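Aminotransferase class-III (PDB 5GHG) probably transfers amino groups between amines or amino acids and carbonyl acceptors, as a class-III omega-transaminase using a pyridoxal-phosphate cofactor. Local coordinates at residues B[347-358]-B[425-433]. The protein carries 1 engineered substitution. Numbering follows the deposited sequence.
Sequences LVANARDRGTYM and FCPPLIIND
A helix-to-loop contact, polar at Asn350 and Arg354 and apolar around Leu429, joins helix 347-363 to the loop between strand 422-425 and the C-terminal helix 433-455. The amide of Asn350 spends both protons on loop carbonyls: ND2 donates to Leu429 O at 2.7 Å, in the carbonyl plane, and to Ile431 O at 3.0 Å. Both acceptors lie close to the amide plane, so the type I beta turn from Pro428 to Ile431 is held at its second and fourth residues. CG lies anti to the backbone N (chi1 -171°), which carries the amide out to the loop; its OD1 accepts a bond from Arg354 NH1 at 3.0 Å, the donor standing above the carbonyl plane. Bends at chi2 and chi3 carry the Arg354 chain past Ile431 O and turn the guanidinium side-on to Asp433, the first residue of helix 433-455. NE meets Asp433 OD1 at 2.9 Å in a salt bridge, and NH2 reaches OD2 more loosely at 3.3 Å; the guanidinium and carboxylate planes stand 74° apart, and both oxygens are met from above the carboxylate plane. With an alanine in place of Arg354, the Asp433 carboxylate would probably lose its cationic mate and Asn350 OD1 the donor supplied by NH1. In this class-III aminotransferase, of PLP-dependent fold type I, the loop links the last strand of a mixed sheet to helix 433-455, whose N-cap, Asn432, caps Gln435 N. On the apolar side, Leu429 CD2 packs on Ala351 CB at 3.7 Å, while Leu347 lies alongside Ile430. Further along the helix, the Met358 side chain runs obliquely across Pro427, with SD 4.0 Å from Pro427 CD.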
# COMPACT_ATOMS: atom_id res chain seq x y z
N LEU B 347 -14.58 -16.77 -18.37
CA LEU B 347 -13.28 -17.23 -17.89
C LEU B 347 -13.35 -18.04 -16.60
O LEU B 347 -12.46 -18.85 -16.35
CB LEU B 347 -12.33 -16.04 -17.73
CG LEU B 347 -12.04 -15.28 -19.03
CD1 LEU B 347 -11.01 -14.17 -18.80
CD2 LEU B 347 -11.58 -16.21 -20.16
N VAL B 348 -14.38 -17.86 -15.78
CA VAL B 348 -14.52 -18.75 -14.62
C VAL B 348 -14.70 -20.19 -15.10
O VAL B 348 -14.07 -21.13 -14.57
CB VAL B 348 -15.69 -18.30 -13.74
CG1 VAL B 348 -15.90 -19.27 -12.60
CG2 VAL B 348 -15.42 -16.90 -13.20
N ALA B 349 -15.54 -20.39 -16.11
CA ALA B 349 -15.75 -21.74 -16.65
C ALA B 349 -14.50 -22.24 -17.36
O ALA B 349 -14.14 -23.42 -17.24
CB ALA B 349 -16.96 -21.76 -17.58
N ASN B 350 -13.83 -21.37 -18.11
CA ASN B 350 -12.59 -21.80 -18.74
C ASN B 350 -11.57 -22.25 -17.72
O ASN B 350 -10.92 -23.30 -17.89
CB ASN B 350 -12.00 -20.68 -19.60
CG ASN B 350 -10.85 -21.18 -20.44
OD1 ASN B 350 -11.05 -22.03 -21.29
ND2 ASN B 350 -9.65 -20.69 -20.17
N ALA B 351 -11.39 -21.48 -16.64
CA ALA B 351 -10.41 -21.85 -15.63
C ALA B 351 -10.81 -23.15 -14.93
O ALA B 351 -9.96 -23.99 -14.60
CB ALA B 351 -10.22 -20.72 -14.62
N ARG B 352 -12.11 -23.33 -14.69
CA ARG B 352 -12.60 -24.56 -14.08
C ARG B 352 -12.26 -25.78 -14.94
O ARG B 352 -11.79 -26.80 -14.43
CB ARG B 352 -14.11 -24.45 -13.87
CG ARG B 352 -14.76 -25.70 -13.30
CD ARG B 352 -16.28 -25.49 -13.12
NE ARG B 352 -16.93 -26.65 -12.53
CZ ARG B 352 -17.29 -26.77 -11.25
NH1 ARG B 352 -17.07 -25.79 -10.38
NH2 ARG B 352 -17.88 -27.89 -10.82
N ASP B 353 -12.49 -25.67 -16.26
CA ASP B 353 -12.26 -26.83 -17.14
C ASP B 353 -10.78 -27.04 -17.45
O ASP B 353 -10.31 -28.19 -17.48
CB ASP B 353 -13.04 -26.66 -18.44
CG ASP B 353 -14.55 -26.70 -18.22
OD1 ASP B 353 -14.99 -27.22 -17.16
OD2 ASP B 353 -15.27 -26.20 -19.12
N ARG B 354 -10.02 -25.97 -17.69
CA ARG B 354 -8.58 -26.12 -17.76
C ARG B 354 -8.01 -26.60 -16.42
O ARG B 354 -7.04 -27.36 -16.39
CB ARG B 354 -7.91 -24.81 -18.17
CG ARG B 354 -7.72 -24.61 -19.69
CD ARG B 354 -9.05 -24.48 -20.45
NE ARG B 354 -9.61 -25.78 -20.79
CZ ARG B 354 -10.85 -25.97 -21.25
NH1 ARG B 354 -11.67 -24.94 -21.42
NH2 ARG B 354 -11.26 -27.20 -21.54
N GLY B 355 -8.62 -26.16 -15.31
CA GLY B 355 -8.16 -26.61 -14.00
C GLY B 355 -8.31 -28.11 -13.81
O GLY B 355 -7.40 -28.80 -13.36
N THR B 356 -9.49 -28.64 -14.13
CA THR B 356 -9.69 -30.08 -14.07
C THR B 356 -8.59 -30.81 -14.83
O THR B 356 -7.99 -31.77 -14.33
CB THR B 356 -11.07 -30.44 -14.64
OG1 THR B 356 -12.07 -29.86 -13.81
CG2 THR B 356 -11.24 -31.96 -14.68
N TYR B 357 -8.29 -30.35 -16.04
CA TYR B 357 -7.27 -31.00 -16.84
C TYR B 357 -5.88 -30.85 -16.20
O TYR B 357 -5.13 -31.82 -16.12
CB TYR B 357 -7.31 -30.45 -18.27
CG TYR B 357 -6.26 -31.05 -19.18
CD1 TYR B 357 -6.28 -32.42 -19.48
CD2 TYR B 357 -5.26 -30.27 -19.73
CE1 TYR B 357 -5.34 -32.98 -20.30
CE2 TYR B 357 -4.30 -30.82 -20.56
CZ TYR B 357 -4.34 -32.18 -20.85
OH TYR B 357 -3.39 -32.74 -21.67
N MET B 358 -5.54 -29.64 -15.73
CA MET B 358 -4.24 -29.44 -15.09
C MET B 358 -4.09 -30.29 -13.83
O MET B 358 -3.03 -30.90 -13.60
CB MET B 358 -4.03 -27.97 -14.75
CG MET B 358 -2.67 -27.63 -14.10
SD MET B 358 -2.49 -25.89 -13.57
CE MET B 358 -3.44 -25.91 -12.05
N PHE B 425 1.82 -23.70 -9.44
CA PHE B 425 1.28 -23.44 -10.76
C PHE B 425 -0.05 -22.71 -10.58
O PHE B 425 -0.92 -23.17 -9.83
CB PHE B 425 1.13 -24.73 -11.55
CG PHE B 425 2.44 -25.41 -11.77
CD1 PHE B 425 3.19 -25.15 -12.90
CD2 PHE B 425 2.98 -26.23 -10.78
CE1 PHE B 425 4.42 -25.73 -13.08
CE2 PHE B 425 4.21 -26.81 -10.96
CZ PHE B 425 4.94 -26.56 -12.10
N CYS B 426 -0.17 -21.55 -11.21
CA CYS B 426 -1.34 -20.70 -11.06
C CYS B 426 -1.46 -19.86 -12.33
O CYS B 426 -1.29 -18.63 -12.31
CB CYS B 426 -1.19 -19.82 -9.82
SG CYS B 426 -2.57 -18.74 -9.42
N PRO B 427 -1.71 -20.51 -13.47
CA PRO B 427 -1.61 -19.81 -14.76
C PRO B 427 -2.81 -18.93 -15.04
O PRO B 427 -3.84 -19.03 -14.34
CB PRO B 427 -1.50 -20.97 -15.77
CG PRO B 427 -2.29 -22.10 -15.10
CD PRO B 427 -1.93 -21.95 -13.62
N PRO B 428 -2.73 -18.05 -16.04
CA PRO B 428 -3.83 -17.13 -16.31
C PRO B 428 -5.12 -17.87 -16.66
O PRO B 428 -5.09 -18.97 -17.22
CB PRO B 428 -3.32 -16.28 -17.46
CG PRO B 428 -1.82 -16.37 -17.36
CD PRO B 428 -1.55 -17.77 -16.88
N LEU B 429 -6.24 -17.25 -16.32
CA LEU B 429 -7.57 -17.81 -16.57
C LEU B 429 -7.82 -18.07 -18.04
O LEU B 429 -8.70 -18.87 -18.38
CB LEU B 429 -8.64 -16.85 -16.03
CG LEU B 429 -8.51 -16.35 -14.59
CD1 LEU B 429 -9.62 -15.33 -14.28
CD2 LEU B 429 -8.58 -17.52 -13.64
N ILE B 430 -7.06 -17.40 -18.93
CA ILE B 430 -7.22 -17.55 -20.37
C ILE B 430 -6.45 -18.73 -20.96
O ILE B 430 -6.51 -18.94 -22.18
CB ILE B 430 -6.77 -16.27 -21.11
CG1 ILE B 430 -5.30 -15.96 -20.81
CG2 ILE B 430 -7.70 -15.06 -20.82
CD1 ILE B 430 -4.66 -15.02 -21.84
N ILE B 431 -5.71 -19.48 -20.15
CA ILE B 431 -4.91 -20.57 -20.70
C ILE B 431 -5.82 -21.62 -21.36
O ILE B 431 -6.99 -21.77 -20.99
CB ILE B 431 -4.03 -21.20 -19.60
CG1 ILE B 431 -2.93 -22.08 -20.22
CG2 ILE B 431 -4.88 -21.94 -18.58
CD1 ILE B 431 -1.84 -22.48 -19.25
N ASN B 432 -5.29 -22.32 -22.36
CA ASN B 432 -6.05 -23.41 -22.99
C ASN B 432 -5.38 -24.75 -22.70
O ASN B 432 -4.30 -24.82 -22.11
CB ASN B 432 -6.20 -23.17 -24.50
CG ASN B 432 -4.89 -23.19 -25.26
OD1 ASN B 432 -4.03 -24.01 -24.99
ND2 ASN B 432 -4.74 -22.29 -26.23
N ASP B 433 -6.05 -25.84 -23.09
CA ASP B 433 -5.57 -27.17 -22.73
C ASP B 433 -4.21 -27.48 -23.36
O ASP B 433 -3.38 -28.13 -22.73
CB ASP B 433 -6.59 -28.25 -23.12
CG ASP B 433 -7.73 -28.39 -22.11
OD1 ASP B 433 -7.63 -27.87 -20.97
OD2 ASP B 433 -8.74 -29.05 -22.44